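Racemase, putative (PDB 3TCS) binds magnesium and belongs to the mandelate racemase/muconate lactonizing enzyme family, and may act as a hydro-lyase. Local coordinates at residues G129-K142 against R323-E337. Numbering follows the deposited sequence.
With DAL (D-alanine), chain L.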
# COMPACT_ATOMS: atom_id res chain seq x y z
N GLY B 129 8.42 -28.00 -11.22
CA GLY B 129 7.32 -28.57 -11.97
C GLY B 129 7.73 -29.07 -13.34
O GLY B 129 8.91 -29.32 -13.59
N THR B 130 6.76 -29.21 -14.24
CA THR B 130 7.03 -29.70 -15.59
C THR B 130 6.20 -28.94 -16.63
O THR B 130 5.14 -28.42 -16.32
CB THR B 130 6.69 -31.20 -15.72
OG1 THR B 130 5.31 -31.40 -15.40
CG2 THR B 130 7.55 -32.03 -14.78
N PRO B 131 6.70 -28.87 -17.88
CA PRO B 131 5.93 -28.16 -18.91
C PRO B 131 4.71 -29.01 -19.25
O PRO B 131 4.70 -30.22 -18.99
CB PRO B 131 6.92 -28.06 -20.07
CG PRO B 131 7.71 -29.33 -19.94
CD PRO B 131 7.95 -29.41 -18.43
N GLY B 132 3.68 -28.39 -19.81
CA GLY B 132 2.49 -29.14 -20.15
C GLY B 132 1.25 -28.28 -20.21
O GLY B 132 1.34 -27.05 -20.18
N LEU B 133 0.09 -28.92 -20.27
CA LEU B 133 -1.18 -28.21 -20.36
C LEU B 133 -1.79 -27.82 -19.02
O LEU B 133 -1.57 -28.49 -18.00
CB LEU B 133 -2.20 -29.07 -21.13
CG LEU B 133 -1.81 -29.43 -22.56
CD1 LEU B 133 -2.74 -30.51 -23.09
CD2 LEU B 133 -1.86 -28.18 -23.43
N ILE B 134 -2.54 -26.73 -19.02
CA ILE B 134 -3.23 -26.25 -17.83
C ILE B 134 -4.64 -25.91 -18.27
O ILE B 134 -4.84 -25.15 -19.22
CB ILE B 134 -2.60 -24.95 -17.26
CG1 ILE B 134 -1.10 -25.13 -17.02
CG2 ILE B 134 -3.28 -24.59 -15.95
CD1 ILE B 134 -0.25 -24.86 -18.26
N ARG B 135 -5.63 -26.49 -17.60
CA ARG B 135 -7.02 -26.22 -17.95
C ARG B 135 -7.30 -24.76 -17.63
O ARG B 135 -6.90 -24.26 -16.59
CB ARG B 135 -7.96 -27.11 -17.15
CG ARG B 135 -9.42 -26.88 -17.45
CD ARG B 135 -10.29 -27.62 -16.46
NE ARG B 135 -11.71 -27.39 -16.70
CZ ARG B 135 -12.66 -27.67 -15.81
NH1 ARG B 135 -12.33 -28.18 -14.63
NH2 ARG B 135 -13.93 -27.45 -16.11
N ALA B 136 -8.00 -24.07 -18.53
CA ALA B 136 -8.31 -22.66 -18.32
C ALA B 136 -9.80 -22.40 -18.24
O ALA B 136 -10.60 -23.17 -18.79
CB ALA B 136 -7.71 -21.84 -19.44
N TYR B 137 -10.19 -21.34 -17.55
CA TYR B 137 -11.60 -20.99 -17.51
C TYR B 137 -11.76 -19.65 -18.21
O TYR B 137 -10.96 -18.74 -18.00
CB TYR B 137 -12.14 -20.96 -16.06
CG TYR B 137 -11.67 -19.84 -15.15
CD1 TYR B 137 -12.26 -18.58 -15.19
CD2 TYR B 137 -10.71 -20.08 -14.15
CE1 TYR B 137 -11.93 -17.58 -14.25
CE2 TYR B 137 -10.37 -19.09 -13.21
CZ TYR B 137 -10.99 -17.85 -13.27
OH TYR B 137 -10.69 -16.90 -12.31
N ALA B 138 -12.75 -19.55 -19.09
CA ALA B 138 -13.00 -18.32 -19.83
C ALA B 138 -13.51 -17.27 -18.85
O ALA B 138 -14.56 -17.43 -18.24
CB ALA B 138 -14.01 -18.55 -20.94
N SER B 139 -12.75 -16.19 -18.70
CA SER B 139 -13.12 -15.16 -17.76
C SER B 139 -13.62 -13.87 -18.40
O SER B 139 -12.89 -13.20 -19.14
CB SER B 139 -11.92 -14.88 -16.85
OG SER B 139 -12.28 -14.09 -15.73
N SER B 140 -14.87 -13.52 -18.11
CA SER B 140 -15.47 -12.29 -18.62
C SER B 140 -15.20 -11.19 -17.60
O SER B 140 -15.36 -11.40 -16.40
CB SER B 140 -16.99 -12.44 -18.79
OG SER B 140 -17.58 -11.16 -18.95
N MET B 141 -14.80 -10.01 -18.07
CA MET B 141 -14.49 -8.89 -17.19
C MET B 141 -15.61 -7.85 -17.14
O MET B 141 -15.63 -6.99 -16.26
CB MET B 141 -13.23 -8.18 -17.69
CG MET B 141 -12.02 -9.07 -17.86
SD MET B 141 -11.46 -9.75 -16.30
CE MET B 141 -10.70 -11.27 -16.86
N LYS B 142 -16.55 -7.96 -18.07
CA LYS B 142 -17.65 -7.00 -18.17
C LYS B 142 -18.87 -7.15 -17.29
O LYS B 142 -19.28 -8.25 -16.93
CB LYS B 142 -18.11 -6.93 -19.63
CG LYS B 142 -17.06 -6.42 -20.60
CD LYS B 142 -17.59 -6.46 -22.03
CE LYS B 142 -16.62 -5.79 -22.99
NZ LYS B 142 -17.14 -5.78 -24.39
N ARG B 323 1.88 -25.16 -13.06
CA ARG B 323 2.49 -26.41 -13.50
C ARG B 323 3.51 -26.87 -12.47
O ARG B 323 4.14 -27.91 -12.64
CB ARG B 323 3.20 -26.24 -14.85
CG ARG B 323 2.30 -26.13 -16.08
CD ARG B 323 1.51 -27.42 -16.36
NE ARG B 323 2.34 -28.62 -16.39
CZ ARG B 323 1.86 -29.84 -16.63
NH1 ARG B 323 0.57 -30.01 -16.88
NH2 ARG B 323 2.67 -30.90 -16.60
N ALA B 324 3.68 -26.09 -11.41
CA ALA B 324 4.68 -26.45 -10.41
C ALA B 324 4.19 -26.62 -8.97
O ALA B 324 4.69 -27.49 -8.25
CB ALA B 324 5.81 -25.43 -10.44
N ILE B 325 3.22 -25.83 -8.53
CA ILE B 325 2.78 -25.95 -7.14
C ILE B 325 2.01 -27.24 -6.84
O ILE B 325 1.31 -27.76 -7.70
CB ILE B 325 1.95 -24.71 -6.72
CG1 ILE B 325 0.68 -24.61 -7.56
CG2 ILE B 325 2.80 -23.45 -6.89
CD1 ILE B 325 -0.28 -23.54 -7.06
N PRO B 326 2.15 -27.77 -5.62
CA PRO B 326 1.48 -29.01 -5.20
C PRO B 326 0.00 -28.88 -4.85
O PRO B 326 -0.70 -29.89 -4.75
CB PRO B 326 2.31 -29.44 -3.99
CG PRO B 326 2.62 -28.13 -3.34
CD PRO B 326 3.03 -27.26 -4.54
N ASN B 327 -0.46 -27.66 -4.65
CA ASN B 327 -1.86 -27.42 -4.27
C ASN B 327 -2.56 -26.49 -5.26
O ASN B 327 -3.23 -25.54 -4.87
CB ASN B 327 -1.91 -26.83 -2.86
CG ASN B 327 -1.10 -25.54 -2.73
OD1 ASN B 327 -0.09 -25.36 -3.43
ND2 ASN B 327 -1.52 -24.65 -1.83
N ALA B 328 -2.41 -26.78 -6.55
CA ALA B 328 -3.04 -25.96 -7.58
C ALA B 328 -4.55 -26.15 -7.60
O ALA B 328 -5.05 -27.24 -7.31
CB ALA B 328 -2.46 -26.31 -8.95
N GLY B 329 -5.25 -25.07 -7.93
CA GLY B 329 -6.70 -25.10 -8.03
C GLY B 329 -7.09 -25.82 -9.31
O GLY B 329 -6.24 -26.45 -9.95
N LYS B 330 -8.35 -25.70 -9.71
CA LYS B 330 -8.87 -26.40 -10.88
C LYS B 330 -8.54 -25.84 -12.25
O LYS B 330 -8.59 -26.57 -13.24
CB LYS B 330 -10.40 -26.50 -10.78
CG LYS B 330 -10.93 -27.06 -9.47
CD LYS B 330 -12.44 -26.85 -9.40
CE LYS B 330 -13.00 -27.21 -8.03
NZ LYS B 330 -14.48 -27.00 -7.96
N TYR B 331 -8.19 -24.56 -12.33
CA TYR B 331 -7.94 -23.96 -13.63
C TYR B 331 -7.28 -22.60 -13.60
O TYR B 331 -7.23 -21.92 -12.58
CB TYR B 331 -9.28 -23.86 -14.39
CG TYR B 331 -10.50 -23.75 -13.47
CD1 TYR B 331 -11.65 -24.50 -13.72
CD2 TYR B 331 -10.48 -22.94 -12.33
CE1 TYR B 331 -12.74 -24.47 -12.85
CE2 TYR B 331 -11.57 -22.90 -11.45
CZ TYR B 331 -12.69 -23.66 -11.72
OH TYR B 331 -13.75 -23.66 -10.84
N LEU B 332 -6.78 -22.21 -14.77
CA LEU B 332 -6.11 -20.93 -15.00
C LEU B 332 -7.15 -19.89 -15.42
O LEU B 332 -7.94 -20.14 -16.33
CB LEU B 332 -5.11 -21.08 -16.15
CG LEU B 332 -4.45 -19.81 -16.69
CD1 LEU B 332 -3.21 -19.50 -15.87
CD2 LEU B 332 -4.09 -20.00 -18.17
N GLU B 333 -7.15 -18.72 -14.78
CA GLU B 333 -8.09 -17.68 -15.19
C GLU B 333 -7.63 -17.23 -16.58
O GLU B 333 -6.45 -16.95 -16.79
CB GLU B 333 -8.06 -16.49 -14.23
CG GLU B 333 -8.86 -15.31 -14.76
CD GLU B 333 -9.18 -14.27 -13.71
OE1 GLU B 333 -8.37 -14.05 -12.77
OE2 GLU B 333 -10.24 -13.65 -13.84
N PHE B 334 -8.55 -17.19 -17.53
CA PHE B 334 -8.18 -16.79 -18.88
C PHE B 334 -9.13 -15.75 -19.44
O PHE B 334 -10.26 -16.06 -19.80
CB PHE B 334 -8.16 -18.02 -19.79
CG PHE B 334 -7.47 -17.79 -21.10
CD1 PHE B 334 -6.08 -17.84 -21.18
CD2 PHE B 334 -8.20 -17.51 -22.25
CE1 PHE B 334 -5.43 -17.61 -22.40
CE2 PHE B 334 -7.56 -17.28 -23.47
CZ PHE B 334 -6.17 -17.33 -23.54
N SER B 335 -8.67 -14.50 -19.51
CA SER B 335 -9.51 -13.43 -20.02
C SER B 335 -9.89 -13.68 -21.47
O SER B 335 -9.04 -14.03 -22.29
CB SER B 335 -8.77 -12.09 -19.94
OG SER B 335 -9.52 -11.09 -20.60
N ILE B 336 -11.17 -13.51 -21.80
CA ILE B 336 -11.61 -13.70 -23.17
C ILE B 336 -12.07 -12.38 -23.80
O ILE B 336 -12.72 -12.37 -24.84
CB ILE B 336 -12.73 -14.78 -23.28
CG1 ILE B 336 -13.81 -14.59 -22.21
CG2 ILE B 336 -12.11 -16.18 -23.12
CD1 ILE B 336 -14.69 -13.38 -22.40
N GLU B 337 -11.70 -11.26 -23.18
CA GLU B 337 -12.06 -9.95 -23.69
C GLU B 337 -11.22 -9.62 -24.93
O GLU B 337 -10.12 -10.14 -25.10
CB GLU B 337 -11.83 -8.86 -22.63
CG GLU B 337 -12.64 -9.04 -21.34
CD GLU B 337 -14.14 -9.06 -21.58
OE1 GLU B 337 -14.58 -8.56 -22.63
OE2 GLU B 337 -14.87 -9.56 -20.70
N DAL L . -10.72 -12.33 -10.97
CA DAL L . -11.31 -11.24 -11.77
CB DAL L . -10.57 -11.08 -13.09
C DAL L . -11.24 -9.96 -11.00
O DAL L . -11.77 -9.87 -9.94
O HOH W 1 -9.65 -29.01 -13.52
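Strands 132-139 and 332-335, the first and last of the TIM-type barrel, close it by running parallel in a short ladder that pairs Ala-136 with Leu-332 through Ser-139 with Ser-335. Two of its rungs are Leu-332 N to Arg-135 O (2.7 Å) and Tyr-137 N to Leu-332 O (2.8 Å). In barrels of the enolase superfamily the C-terminal ends of the strands carry the active site, and the side chains of Tyr-137, Ser-139 and Glu-333 on one face of this sheet lead toward it. With CG held between backbone N and carbonyl carbon (chi1 70°), the Tyr-137 ring lies across the neighbouring strand, so that Glu-333 CA sits over its face, 3.6 Å from the centroid. The same ring turns its edge to the face of Tyr-331 in an offset T-shaped pair, planes 73° apart. Tyr-137 OH is hydrogen-bonded to Lys-167 of strand 165-169, to which Glu-333 also forms a salt bridge, though the position of its OE2 is less certain. Glu-333 and Met-141 belong to the pocket that holds D-alanine, and the Met-141 sulfur SD comes within 3.6 Å of the ligand CB.

Just past the strands, Glu-337 bends at chi2 to accept the Met-141 backbone N on the anti side of OE2, at 2.7 Å and nearly straight; Arg-153 forms a salt bridge to the same oxygen. The far end of the contact is fastened by Arg-323, folded at chi2 and chi3. Arg-323 grips Thr-130 side-on, its NE bonded to Thr-130 O (2.8 Å) and its NH2 to Thr-130 OG1 (2.9 Å), while its NH1 reaches Leu-133 O at a bent 138°. Three donors thereby fix the guanidinium's rotation, Gly-132 CA lies over the centre of one face, and the aliphatic part of Arg-323 packs on Ile-134.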